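Reducing end xylose-releasing exo-oligoxylanase (Paenibacillus barengoltzii G22, PDB 5YXT) probably hydrolyses xylo-oligosaccharides from the reducing end, releasing xylose, as a family 8 glycoside hydrolase of xylan breakdown. Local coordinates at residues C[160-163]-C[164-168]; C[217-220]-C[221-225]; C[225-228]-C[229-232]; C[269-272]-C[273-277]; C[282-285]-C[286-290]. All coordinates share one frame; numbering follows the deposited sequence.

Interaction 1: C[160-163]-C[164-168]; sequences LRTC and LHKGE
Arg161 and His165, one helical turn apart, meet through their flat ends. NH1 of Arg161 lies over one face of the imidazole, near its rim, with the guanidinium and ring planes 48° apart. Arg161 CZ sits 3.3 Å from His165 CD2. This is an oblique overlap and not a flat stack. CG of Arg161 is anti to the backbone N (chi1 172°), and a bend at chi3 turns the guanidinium onto the ring. The polar ends are engaged beyond the helix. NE2 of His165 is hydrogen-bonded to Asp213, and NH2 of Arg161 forms salt bridges with Glu212 and Asp213. Asp213 would probably favour a protonated His165. With a leucine replacing the His165 imidazole, Asp213 is likely to lose a hydrogen-bond partner and the Arg161 guanidinium to turn more freely.

Apolar contact is slight. CG2 of Thr162 lies 4.1 Å from CE of Lys166, the two chains side by side and pointing the same way.

The backbone bonds mark the end of the helix. Arg161 O accepts from His165 N at 3.0 Å and from Leu164 N at 3.2 Å. The second donor stands above the carbonyl plane. Lys166 N closes on Thr162 O at 3.0 Å, and Lys166 is the first residue to leave helical angles. A type II beta turn from His165 to Glu168 follows, with Gly167 at positive phi.

The segment closes helix 152-165 of what family 8 leads one to expect is an (alpha/alpha)6 barrel. Leu160 and Leu164 pack on Trp217 of helix 214-231, and Cys163 faces the loop of Met175 and Trp176.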
loop_
_atom_site.group_PDB
_atom_site.type_symbol
_atom_site.label_atom_id
_atom_site.label_comp_id
_atom_site.label_asym_id
_atom_site.label_seq_id
_atom_site.Cartn_x
_atom_site.Cartn_y
_atom_site.Cartn_z
ATOM N N LEU C 160 25.682 -0.701 36.545
ATOM C CA LEU C 160 26.014 0.177 35.425
ATOM C C LEU C 160 27.424 0.728 35.544
ATOM O O LEU C 160 28.083 0.959 34.527
ATOM C CB LEU C 160 25.016 1.323 35.352
ATOM C CG LEU C 160 23.612 0.897 34.941
ATOM C CD1 LEU C 160 22.689 2.084 35.053
ATOM C CD2 LEU C 160 23.633 0.330 33.511
ATOM N N ARG C 161 27.896 0.948 36.775
ATOM C CA ARG C 161 29.266 1.400 36.982
ATOM C C ARG C 161 30.263 0.340 36.527
ATOM O O ARG C 161 31.234 0.650 35.829
ATOM C CB ARG C 161 29.475 1.769 38.453
ATOM C CG ARG C 161 30.909 2.063 38.758
ATOM C CD ARG C 161 30.994 2.871 40.021
ATOM N NE ARG C 161 32.227 3.761 39.760
ATOM C CZ ARG C 161 32.346 4.693 38.765
ATOM N NH1 ARG C 161 33.444 5.388 38.564
ATOM N NH2 ARG C 161 31.359 4.991 37.949
ATOM N N THR C 162 30.038 -0.916 36.917
ATOM C CA THR C 162 30.866 -2.015 36.430
ATOM C C THR C 162 30.892 -2.068 34.904
ATOM O O THR C 162 31.951 -2.269 34.298
ATOM C CB THR C 162 30.335 -3.334 36.995
ATOM O OG1 THR C 162 30.278 -3.251 38.422
ATOM C CG2 THR C 162 31.224 -4.502 36.581
ATOM N N CYS C 163 29.724 -1.911 34.271
ATOM C CA CYS C 163 29.616 -2.049 32.819
ATOM C C CYS C 163 30.516 -1.071 32.075
ATOM O O CYS C 163 30.928 -1.342 30.941
ATOM C CB CYS C 163 28.161 -1.844 32.395
ATOM S SG CYS C 163 27.081 -3.250 32.857
ATOM N N LEU C 164 30.802 0.080 32.672
ATOM C CA LEU C 164 31.626 1.083 32.017
ATOM C C LEU C 164 33.074 1.066 32.482
ATOM O O LEU C 164 33.972 1.370 31.689
ATOM C CB LEU C 164 31.035 2.481 32.259
ATOM C CG LEU C 164 29.633 2.729 31.677
ATOM C CD1 LEU C 164 29.273 4.202 31.692
ATOM C CD2 LEU C 164 29.495 2.186 30.264
ATOM N N HIS C 165 33.321 0.719 33.741
ATOM C CA HIS C 165 34.613 0.975 34.360
ATOM C C HIS C 165 35.444 -0.274 34.615
ATOM O O HIS C 165 36.618 -0.142 34.981
ATOM C CB HIS C 165 34.421 1.736 35.679
ATOM C CG HIS C 165 33.933 3.137 35.492
ATOM N ND1 HIS C 165 34.737 4.146 35.009
ATOM C CD2 HIS C 165 32.711 3.689 35.687
ATOM C CE1 HIS C 165 34.038 5.267 34.936
ATOM N NE2 HIS C 165 32.805 5.017 35.344
ATOM N N LYS C 166 34.887 -1.468 34.430
ATOM C CA LYS C 166 35.668 -2.684 34.645
ATOM C C LYS C 166 36.928 -2.669 33.788
ATOM O O LYS C 166 36.919 -2.220 32.638
ATOM C CB LYS C 166 34.830 -3.928 34.332
ATOM C CG LYS C 166 35.542 -5.257 34.587
ATOM C CD LYS C 166 36.233 -5.272 35.950
ATOM C CE LYS C 166 35.238 -5.250 37.105
ATOM N NZ LYS C 166 35.862 -5.755 38.367
ATOM N N GLY C 167 38.023 -3.152 34.365
ATOM C CA GLY C 167 39.296 -3.166 33.686
ATOM C C GLY C 167 40.133 -1.928 33.896
ATOM O O GLY C 167 41.306 -1.925 33.503
ATOM N N GLU C 168 39.565 -0.877 34.495
ATOM C CA GLU C 168 40.330 0.338 34.757
ATOM C C GLU C 168 41.461 0.064 35.738
ATOM O O GLU C 168 42.607 0.468 35.510
ATOM C CB GLU C 168 39.408 1.436 35.292
#

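Interaction 2: C[217-220]-C[221-225]; sequences WKEA and AEASR
The carbonyl O of Glu219 accepts the backbone N of Ala223 at 2.9 Å, with an N-H...O angle of 157°. Ser224 N to Ala220 O and Ala221 N to Trp217 O are also regular four-residue bonds of 2.9 Å. The bond from Glu222 N to Lys218 O, at 3.4 Å, is weak by comparison.

Little side-chain bulk lies between these turns. Ala223 CB points back at the preceding turn and rests 3.3 Å from Glu219 O. Ala221 CB comes to 3.5 Å from Lys218 O. Within the stretch these methyls mainly meet carbonyl oxygens.

Glu219 adds one longer contact. Its CG is anti to the backbone N (chi1 -180°), and a bend at chi2 carries the carboxylate along the helix toward Ala223. OE1 stops 4.1 Å from Ala223 CB, so the touch is loose. Ser224 CB lies 3.3 Å from Ala220 O. The hydroxyl of Ser224 has its firm partner elsewhere, in a hydrogen bond with ND1 of His197.

The stretch belongs to helix 214-231, a helix of the probable (alpha/alpha)6 barrel. It has a buried side and a solvent side. Lys218 and Glu222 lie on the exposed part, while Trp217, Ala220, Ala221 and Ser224 are buried. The Trp217 ring meets Trp176 and Phe205 edge to face. Helix 199-208 covers the buried side through Ala206, on Trp217, and Tyr202, on Ser224, and its Glu203 reaches the exposed Lys218. Ala223 instead packs on Leu182, in a loop.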
loop_
_atom_site.group_PDB
_atom_site.type_symbol
_atom_site.label_atom_id
_atom_site.label_comp_id
_atom_site.label_asym_id
_atom_site.label_seq_id
_atom_site.Cartn_x
_atom_site.Cartn_y
_atom_site.Cartn_z
ATOM N N TRP C 217 26.543 7.874 28.941
ATOM C CA TRP C 217 25.308 7.202 28.551
ATOM C C TRP C 217 24.553 8.018 27.513
ATOM O O TRP C 217 23.978 7.461 26.569
ATOM C CB TRP C 217 24.425 6.947 29.777
ATOM C CG TRP C 217 24.919 5.818 30.654
ATOM C CD1 TRP C 217 25.269 5.895 31.969
ATOM C CD2 TRP C 217 25.102 4.446 30.270
ATOM N NE1 TRP C 217 25.674 4.658 32.421
ATOM C CE2 TRP C 217 25.572 3.751 31.402
ATOM C CE3 TRP C 217 24.908 3.738 29.083
ATOM C CZ2 TRP C 217 25.857 2.378 31.379
ATOM C CZ3 TRP C 217 25.193 2.371 29.062
ATOM C CH2 TRP C 217 25.667 1.713 30.201
ATOM N N LYS C 218 24.541 9.343 27.675
ATOM C CA LYS C 218 23.913 10.189 26.668
ATOM C C LYS C 218 24.588 10.026 25.312
ATOM O O LYS C 218 23.912 10.029 24.278
ATOM C CB LYS C 218 23.957 11.653 27.099
ATOM C CG LYS C 218 23.180 12.579 26.192
ATOM C CD LYS C 218 21.744 12.152 26.123
ATOM C CE LYS C 218 20.940 13.148 25.327
ATOM N NZ LYS C 218 20.565 14.316 26.167
ATOM N N GLU C 219 25.924 9.909 25.295
ATOM C CA GLU C 219 26.636 9.726 24.031
ATOM C C GLU C 219 26.430 8.317 23.487
ATOM O O GLU C 219 26.416 8.127 22.267
ATOM C CB GLU C 219 28.127 10.034 24.215
ATOM C CG GLU C 219 29.034 9.909 23.017
ATOM C CD GLU C 219 28.516 10.588 21.794
ATOM O OE1 GLU C 219 28.537 9.866 20.805
ATOM O OE2 GLU C 219 28.065 11.796 21.846
ATOM N N ALA C 220 26.232 7.331 24.371
ATOM C CA ALA C 220 25.917 5.973 23.923
ATOM C C ALA C 220 24.555 5.912 23.248
ATOM O O ALA C 220 24.358 5.143 22.300
ATOM C CB ALA C 220 25.946 4.996 25.098
ATOM N N ALA C 221 23.594 6.684 23.756
ATOM C CA ALA C 221 22.275 6.748 23.133
ATOM C C ALA C 221 22.375 7.240 21.693
ATOM O O ALA C 221 21.852 6.610 20.771
ATOM C CB ALA C 221 21.355 7.655 23.949
ATOM N N GLU C 222 23.070 8.350 21.467
ATOM C CA GLU C 222 23.166 8.839 20.095
ATOM C C GLU C 222 24.063 7.938 19.243
ATOM O O GLU C 222 23.769 7.704 18.063
ATOM C CB GLU C 222 23.632 10.303 20.089
ATOM C CG GLU C 222 23.989 10.915 18.707
ATOM C CD GLU C 222 22.863 10.910 17.648
ATOM O OE1 GLU C 222 22.981 11.676 16.660
ATOM O OE2 GLU C 222 21.875 10.151 17.766
ATOM N N ALA C 223 25.133 7.386 19.820
ATOM C CA ALA C 223 25.991 6.490 19.046
ATOM C C ALA C 223 25.242 5.242 18.596
ATOM O O ALA C 223 25.450 4.756 17.483
ATOM C CB ALA C 223 27.228 6.082 19.854
ATOM N N SER C 224 24.408 4.676 19.466
ATOM C CA SER C 224 23.685 3.474 19.092
ATOM C C SER C 224 22.622 3.767 18.039
ATOM O O SER C 224 22.363 2.925 17.172
ATOM C CB SER C 224 23.048 2.835 20.336
ATOM O OG SER C 224 23.975 1.983 20.993
ATOM N N ARG C 225 21.978 4.936 18.106
ATOM C CA ARG C 225 21.002 5.273 17.076
ATOM C C ARG C 225 21.669 5.368 15.715
ATOM O O ARG C 225 21.165 4.825 14.726
ATOM C CB ARG C 225 20.293 6.576 17.420
ATOM C CG ARG C 225 19.229 6.374 18.440
ATOM C CD ARG C 225 18.394 7.617 18.659
ATOM N NE ARG C 225 17.516 7.367 19.784
ATOM C CZ ARG C 225 17.577 8.020 20.936
ATOM N NH1 ARG C 225 18.458 9.004 21.105
ATOM N NH2 ARG C 225 16.736 7.702 21.906
#

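Interaction 3: C[225-228]-C[229-232]; sequences RQYL and HLAC
His229 reaches back over the turn of helix before it. Its CB lies 3.2 Å from the carbonyl O of Gln226. CG stays near the same oxygen, at 3.6 Å. CG is anti to the carbonyl carbon (chi1 -69°), which leads the ring back toward the earlier residues. CD2 then comes to 3.1 Å from Arg225 O, which approaches the ring obliquely. NE2, at the far end, is hydrogen-bonded to OD2 of Asp279. The ring also stacks with Trp281, so both its position and its rotation are held. If His229 were cut back to an alanine, the Trp281 ring would probably face a gap and Asp279 would lose this hydrogen-bond mate.

All this takes place at the end of helix 214-231. The helix is part of the (alpha/alpha)6 barrel expected of glycoside hydrolase family 8, and Cys232 is the first residue after it to leave helical angles. Here one carbonyl takes a second donor. Tyr227 O accepts from Leu230 N at 2.8 Å and from Ala231 N at 3.1 Å. Ala231 N lies in the carbonyl plane, while Leu230 N stands above it. Cys232 N still bonds to Leu228 O, at 3.1 Å.

On another side of the helix, the Tyr227 ring meets Ala231 obliquely, with CE2 4.0 Å from Ala231 CB. Leu230 CD1 comes obliquely to Tyr227 CD1, at a looser 4.5 Å. The Tyr227 ring stacks with His197, and its hydroxyl is hydrogen-bonded to Tyr244 O. Leu228 and Cys232 both touch Trp281; Leu228 also meets Leu269, and Cys232 meets Val265.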
loop_
_atom_site.group_PDB
_atom_site.type_symbol
_atom_site.label_atom_id
_atom_site.label_comp_id
_atom_site.label_asym_id
_atom_site.label_seq_id
_atom_site.Cartn_x
_atom_site.Cartn_y
_atom_site.Cartn_z
ATOM N N ARG C 225 21.978 4.936 18.106
ATOM C CA ARG C 225 21.002 5.273 17.076
ATOM C C ARG C 225 21.669 5.368 15.715
ATOM O O ARG C 225 21.165 4.825 14.726
ATOM C CB ARG C 225 20.293 6.576 17.420
ATOM C CG ARG C 225 19.229 6.374 18.440
ATOM C CD ARG C 225 18.394 7.617 18.659
ATOM N NE ARG C 225 17.516 7.367 19.784
ATOM C CZ ARG C 225 17.577 8.020 20.936
ATOM N NH1 ARG C 225 18.458 9.004 21.105
ATOM N NH2 ARG C 225 16.736 7.702 21.906
ATOM N N GLN C 226 22.819 6.040 15.654
ATOM C CA GLN C 226 23.549 6.140 14.393
ATOM C C GLN C 226 24.047 4.776 13.934
ATOM O O GLN C 226 24.059 4.481 12.730
ATOM C CB GLN C 226 24.739 7.084 14.535
ATOM C CG GLN C 226 24.420 8.501 14.913
ATOM C CD GLN C 226 25.686 9.300 15.128
ATOM O OE1 GLN C 226 26.737 8.736 15.456
ATOM N NE2 GLN C 226 25.606 10.612 14.934
ATOM N N TYR C 227 24.486 3.940 14.881
ATOM C CA TYR C 227 25.047 2.646 14.513
ATOM C C TYR C 227 24.014 1.781 13.805
ATOM O O TYR C 227 24.334 1.083 12.838
ATOM C CB TYR C 227 25.584 1.928 15.754
ATOM C CG TYR C 227 25.983 0.503 15.443
ATOM C CD1 TYR C 227 27.165 0.240 14.768
ATOM C CD2 TYR C 227 25.165 -0.568 15.792
ATOM C CE1 TYR C 227 27.532 -1.030 14.459
ATOM C CE2 TYR C 227 25.534 -1.869 15.483
ATOM C CZ TYR C 227 26.723 -2.083 14.814
ATOM O OH TYR C 227 27.123 -3.349 14.489
ATOM N N LEU C 228 22.764 1.827 14.255
ATOM C CA LEU C 228 21.752 0.995 13.624
ATOM C C LEU C 228 21.545 1.354 12.158
ATOM O O LEU C 228 21.116 0.487 11.383
ATOM C CB LEU C 228 20.442 1.085 14.405
ATOM C CG LEU C 228 20.517 0.466 15.802
ATOM C CD1 LEU C 228 19.210 0.700 16.554
ATOM C CD2 LEU C 228 20.833 -1.032 15.702
ATOM N N HIS C 229 21.860 2.600 11.759
ATOM C CA HIS C 229 21.854 2.963 10.340
ATOM C C HIS C 229 22.817 2.106 9.540
ATOM O O HIS C 229 22.573 1.833 8.357
ATOM C CB HIS C 229 22.257 4.431 10.132
ATOM C CG HIS C 229 21.261 5.433 10.621
ATOM N ND1 HIS C 229 20.984 6.594 9.931
ATOM C CD2 HIS C 229 20.504 5.475 11.743
ATOM C CE1 HIS C 229 20.093 7.304 10.601
ATOM N NE2 HIS C 229 19.789 6.651 11.708
ATOM N N LEU C 230 23.947 1.733 10.148
ATOM C CA LEU C 230 24.946 0.919 9.464
ATOM C C LEU C 230 24.562 -0.551 9.454
ATOM O O LEU C 230 24.837 -1.263 8.481
ATOM C CB LEU C 230 26.310 1.070 10.141
ATOM C CG LEU C 230 26.859 2.469 10.365
ATOM C CD1 LEU C 230 28.223 2.363 10.986
ATOM C CD2 LEU C 230 26.950 3.148 9.022
ATOM N N ALA C 231 23.975 -1.031 10.545
ATOM C CA ALA C 231 23.743 -2.463 10.672
ATOM C C ALA C 231 22.532 -2.929 9.875
ATOM O O ALA C 231 22.517 -4.064 9.396
ATOM C CB ALA C 231 23.583 -2.835 12.148
ATOM N N CYS C 232 21.524 -2.081 9.702
ATOM C CA CYS C 232 20.316 -2.488 8.996
ATOM C C CYS C 232 20.509 -2.358 7.488
ATOM O O CYS C 232 20.973 -1.325 7.001
ATOM C CB CYS C 232 19.129 -1.640 9.458
ATOM S SG CYS C 232 18.622 -2.000 11.161
#

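Interaction 4: C[269-272]-C[273-277]; sequences LGLD and WEWFA
In the last turns of helix 263-276, Leu271 and Trp275 form a CH-pi pair four residues apart. CD1 of Leu271 stands over the five-membered ring, 3.9 Å from its centroid and 25° off the ring normal. CD2 reaches the six-membered part, 4.0 Å from CZ2. Leu271 has CG anti to the backbone N (chi1 -167°), which lets both methyls lie along the indole face. NE1 of Trp275 is hydrogen-bonded to Tyr373 O, which helps fix the ring.

Asp272 and Phe276 cross at about a right angle. OD1 lies 3.8 Å from Phe276 CD2, a mere touch. The carboxylate works mainly outward: OD2 takes a salt bridge from Arg225 NE and a hydrogen bond from Gln282 NE2. These probably keep the buried Asp272 charged.

Trp273 turns away from the earlier segment. Its NE1 is hydrogen-bonded to the backbone O of Glu3, and it also packs on Asp342 of a second subunit.

The backbone bonds are regular, from Trp273 N to Leu269 O at 2.9 Å through Phe276 N to Asp272 O at 2.8 Å. Ala277 then takes positive phi, in the left-handed region, and Ala277 N makes a weak bond to Asp272 O.

Spacing of four places an aliphatic chain against an aromatic face on one side of a helix, a familiar intrahelical pairing, here among mostly buried residues of helix 263-276 in the probable family 8 (alpha/alpha)6 barrel.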
loop_
_atom_site.group_PDB
_atom_site.type_symbol
_atom_site.label_atom_id
_atom_site.label_comp_id
_atom_site.label_asym_id
_atom_site.label_seq_id
_atom_site.Cartn_x
_atom_site.Cartn_y
_atom_site.Cartn_z
ATOM N N LEU C 269 13.408 -0.531 17.781
ATOM C CA LEU C 269 13.139 0.717 17.071
ATOM C C LEU C 269 11.740 1.229 17.378
ATOM O O LEU C 269 11.536 2.439 17.568
ATOM C CB LEU C 269 13.304 0.519 15.561
ATOM C CG LEU C 269 14.684 0.078 15.079
ATOM C CD1 LEU C 269 14.661 -0.264 13.597
ATOM C CD2 LEU C 269 15.688 1.163 15.376
ATOM N N GLY C 270 10.760 0.323 17.401
ATOM C CA GLY C 270 9.415 0.714 17.771
ATOM C C GLY C 270 9.360 1.300 19.169
ATOM O O GLY C 270 8.697 2.317 19.398
ATOM N N LEU C 271 10.072 0.681 20.121
ATOM C CA LEU C 271 9.990 1.168 21.501
ATOM C C LEU C 271 10.754 2.472 21.675
ATOM O O LEU C 271 10.270 3.385 22.355
ATOM C CB LEU C 271 10.490 0.122 22.498
ATOM C CG LEU C 271 10.139 0.441 23.959
ATOM C CD1 LEU C 271 8.639 0.562 24.145
ATOM C CD2 LEU C 271 10.715 -0.565 24.952
ATOM N N ASP C 272 11.935 2.590 21.058
ATOM C CA ASP C 272 12.657 3.860 21.106
ATOM C C ASP C 272 11.833 4.981 20.493
ATOM O O ASP C 272 11.763 6.085 21.049
ATOM C CB ASP C 272 14.000 3.742 20.388
ATOM C CG ASP C 272 14.865 4.991 20.548
ATOM O OD1 ASP C 272 14.876 5.598 21.642
ATOM O OD2 ASP C 272 15.532 5.381 19.572
ATOM N N TRP C 273 11.205 4.719 19.342
ATOM C CA TRP C 273 10.406 5.759 18.712
ATOM C C TRP C 273 9.256 6.173 19.617
ATOM O O TRP C 273 9.002 7.370 19.802
ATOM C CB TRP C 273 9.871 5.322 17.352
ATOM C CG TRP C 273 9.084 6.462 16.765
ATOM C CD1 TRP C 273 7.722 6.607 16.750
ATOM C CD2 TRP C 273 9.618 7.658 16.193
ATOM N NE1 TRP C 273 7.380 7.811 16.175
ATOM C CE2 TRP C 273 8.526 8.476 15.828
ATOM C CE3 TRP C 273 10.914 8.116 15.945
ATOM C CZ2 TRP C 273 8.694 9.720 15.227
ATOM C CZ3 TRP C 273 11.079 9.361 15.346
ATOM C CH2 TRP C 273 9.974 10.143 14.993
ATOM N N GLU C 274 8.549 5.201 20.202
ATOM C CA GLU C 274 7.446 5.553 21.091
ATOM C C GLU C 274 7.938 6.328 22.309
ATOM O O GLU C 274 7.296 7.296 22.724
ATOM C CB GLU C 274 6.669 4.304 21.528
ATOM C CG GLU C 274 5.728 4.512 22.737
ATOM C CD GLU C 274 4.483 5.376 22.440
ATOM O OE1 GLU C 274 4.420 6.065 21.393
ATOM O OE2 GLU C 274 3.552 5.376 23.282
ATOM N N TRP C 275 9.075 5.930 22.889
ATOM C CA TRP C 275 9.530 6.559 24.130
ATOM C C TRP C 275 10.198 7.904 23.897
ATOM O O TRP C 275 10.095 8.790 24.753
ATOM C CB TRP C 275 10.526 5.667 24.878
ATOM C CG TRP C 275 9.904 4.574 25.701
ATOM C CD1 TRP C 275 8.589 4.215 25.736
ATOM C CD2 TRP C 275 10.588 3.692 26.589
ATOM N NE1 TRP C 275 8.415 3.160 26.596
ATOM C CE2 TRP C 275 9.632 2.818 27.128
ATOM C CE3 TRP C 275 11.926 3.550 26.971
ATOM C CZ2 TRP C 275 9.968 1.819 28.040
ATOM C CZ3 TRP C 275 12.260 2.563 27.876
ATOM C CH2 TRP C 275 11.288 1.712 28.404
ATOM N N PHE C 276 10.898 8.073 22.778
ATOM C CA PHE C 276 11.721 9.259 22.584
ATOM C C PHE C 276 11.526 9.950 21.250
ATOM O O PHE C 276 11.881 11.127 21.147
ATOM C CB PHE C 276 13.208 8.910 22.773
ATOM C CG PHE C 276 13.560 8.663 24.208
ATOM C CD1 PHE C 276 13.787 9.729 25.069
ATOM C CD2 PHE C 276 13.585 7.383 24.713
ATOM C CE1 PHE C 276 14.071 9.517 26.401
ATOM C CE2 PHE C 276 13.876 7.159 26.049
ATOM C CZ PHE C 276 14.115 8.223 26.889
ATOM N N ALA C 277 10.973 9.275 20.243
ATOM C CA ALA C 277 10.672 9.870 18.939
ATOM C C ALA C 277 11.848 10.709 18.438
ATOM O O ALA C 277 11.688 11.835 17.963
ATOM C CB ALA C 277 9.376 10.686 18.998
#

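Interaction 5: C[282-285]-C[286-290]; sequences QREA and VGKIQ
Val286 N bonds to Gln282 O and Gly287 N to Arg283 O, both at 2.9 Å, in unbroken helical geometry that continues through Ile289 N to Ala285 O at 3.1 Å. The first of these bonds is nearly straight, at 168°.

Side chains meet mostly backbone oxygens. Lys288 CG lies 3.6 Å from Glu284 O, and the rest of its chain extends past that oxygen. NZ ends in a hydrogen bond to Pro234 O. It stays 5.0 Å from Glu284 OE1, so the opposite charges are near but not in contact.

The stretch lies in helix 281-294, one of the helices of the likely (alpha/alpha)6 barrel. Ala285 and Val286 pack on Leu269 of helix 263-276. Val286 also touches Ala328, Ala331 and Ala332. Its CG2 sits 3.5 Å from Gln282 O.

At Gly287 a CB would lie about 3.3 Å from both Glu284 O and Arg283 O. Ile289 CG1 is anti to the carbonyl carbon (chi1 -60°). This sets it 3.4 Å from Ala285 O.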
loop_
_atom_site.group_PDB
_atom_site.type_symbol
_atom_site.label_atom_id
_atom_site.label_comp_id
_atom_site.label_asym_id
_atom_site.label_seq_id
_atom_site.Cartn_x
_atom_site.Cartn_y
_atom_site.Cartn_z
ATOM N N GLN C 282 14.221 5.702 12.026
ATOM C CA GLN C 282 13.639 4.477 12.571
ATOM C C GLN C 282 12.322 4.119 11.883
ATOM O O GLN C 282 12.050 2.938 11.642
ATOM C CB GLN C 282 13.445 4.617 14.084
ATOM C CG GLN C 282 14.764 4.853 14.813
ATOM C CD GLN C 282 14.596 5.049 16.300
ATOM O OE1 GLN C 282 13.505 5.353 16.783
ATOM N NE2 GLN C 282 15.686 4.874 17.040
ATOM N N ARG C 283 11.490 5.116 11.563
ATOM C CA ARG C 283 10.237 4.818 10.864
ATOM C C ARG C 283 10.496 4.250 9.476
ATOM O O ARG C 283 9.810 3.315 9.045
ATOM C CB ARG C 283 9.359 6.074 10.798
ATOM C CG ARG C 283 9.455 6.853 12.090
ATOM C CD ARG C 283 8.404 7.955 12.262
ATOM N NE ARG C 283 7.065 7.557 11.854
ATOM C CZ ARG C 283 6.211 6.982 12.673
ATOM N NH1 ARG C 283 6.625 6.760 13.891
ATOM N NH2 ARG C 283 4.981 6.658 12.296
ATOM N N GLU C 284 11.500 4.778 8.777
ATOM C CA GLU C 284 11.842 4.231 7.471
ATOM C C GLU C 284 12.352 2.796 7.587
ATOM O O GLU C 284 11.986 1.937 6.777
ATOM C CB GLU C 284 12.879 5.116 6.785
ATOM C CG GLU C 284 12.286 6.341 6.117
ATOM C CD GLU C 284 12.686 6.448 4.657
ATOM O OE1 GLU C 284 12.421 5.485 3.896
ATOM O OE2 GLU C 284 13.258 7.491 4.269
ATOM N N ALA C 285 13.181 2.515 8.600
ATOM C CA ALA C 285 13.717 1.165 8.755
ATOM C C ALA C 285 12.615 0.165 9.095
ATOM O O ALA C 285 12.589 -0.943 8.550
ATOM C CB ALA C 285 14.810 1.150 9.831
ATOM N N VAL C 286 11.700 0.531 9.999
ATOM C CA VAL C 286 10.600 -0.375 10.320
ATOM C C VAL C 286 9.717 -0.573 9.095
ATOM O O VAL C 286 9.238 -1.684 8.823
ATOM C CB VAL C 286 9.806 0.149 11.530
ATOM C CG1 VAL C 286 8.476 -0.561 11.645
ATOM C CG2 VAL C 286 10.621 -0.035 12.824
ATOM N N GLY C 287 9.519 0.493 8.318
ATOM C CA GLY C 287 8.807 0.358 7.056
ATOM C C GLY C 287 9.430 -0.683 6.142
ATOM O O GLY C 287 8.723 -1.450 5.486
ATOM N N LYS C 288 10.764 -0.735 6.096
ATOM C CA LYS C 288 11.427 -1.693 5.217
ATOM C C LYS C 288 11.260 -3.121 5.720
ATOM O O LYS C 288 11.052 -4.047 4.923
ATOM C CB LYS C 288 12.910 -1.347 5.077
ATOM C CG LYS C 288 13.176 -0.157 4.166
ATOM C CD LYS C 288 14.567 0.391 4.361
ATOM C CE LYS C 288 14.688 1.765 3.735
ATOM N NZ LYS C 288 16.110 2.139 3.632
ATOM N N ILE C 289 11.378 -3.322 7.037
ATOM C CA ILE C 289 11.244 -4.661 7.606
ATOM C C ILE C 289 9.828 -5.180 7.408
ATOM O O ILE C 289 9.622 -6.323 6.986
ATOM C CB ILE C 289 11.647 -4.652 9.093
ATOM C CG1 ILE C 289 13.104 -4.188 9.229
ATOM C CG2 ILE C 289 11.461 -6.043 9.717
ATOM C CD1 ILE C 289 13.517 -3.806 10.647
ATOM N N GLN C 290 8.825 -4.338 7.689
ATOM C CA GLN C 290 7.443 -4.782 7.539
ATOM C C GLN C 290 7.111 -5.065 6.077
ATOM O O GLN C 290 6.374 -6.009 5.780
ATOM C CB GLN C 290 6.488 -3.748 8.147
ATOM C CG GLN C 290 6.612 -3.651 9.682
ATOM C CD GLN C 290 5.523 -2.823 10.345
ATOM O OE1 GLN C 290 4.999 -1.869 9.758
ATOM N NE2 GLN C 290 5.180 -3.178 11.579
#

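How the interactions relate
Along the chain the contacts follow in order, on helices 152-165, 214-231 (interactions 2 and 3), 263-276 and 281-294. Interactions 2 and 3 are consecutive and share Arg225, their centres about 11 Å apart. Interaction 1 stands farthest from interaction 5, with centres about 34 Å apart, but it touches interaction 2. Arg225, Asp272 and Gln282 tie helices 214-231, 263-276 and 281-294 together. The centres of interactions 4 and 5 are about 13 Å apart. Residues of one intrahelical contact thus also pack on the next helix. These three helices of the probable (alpha/alpha)6 barrel form one continuous packed region, and helix 152-165 joins it at the far end of 214-231.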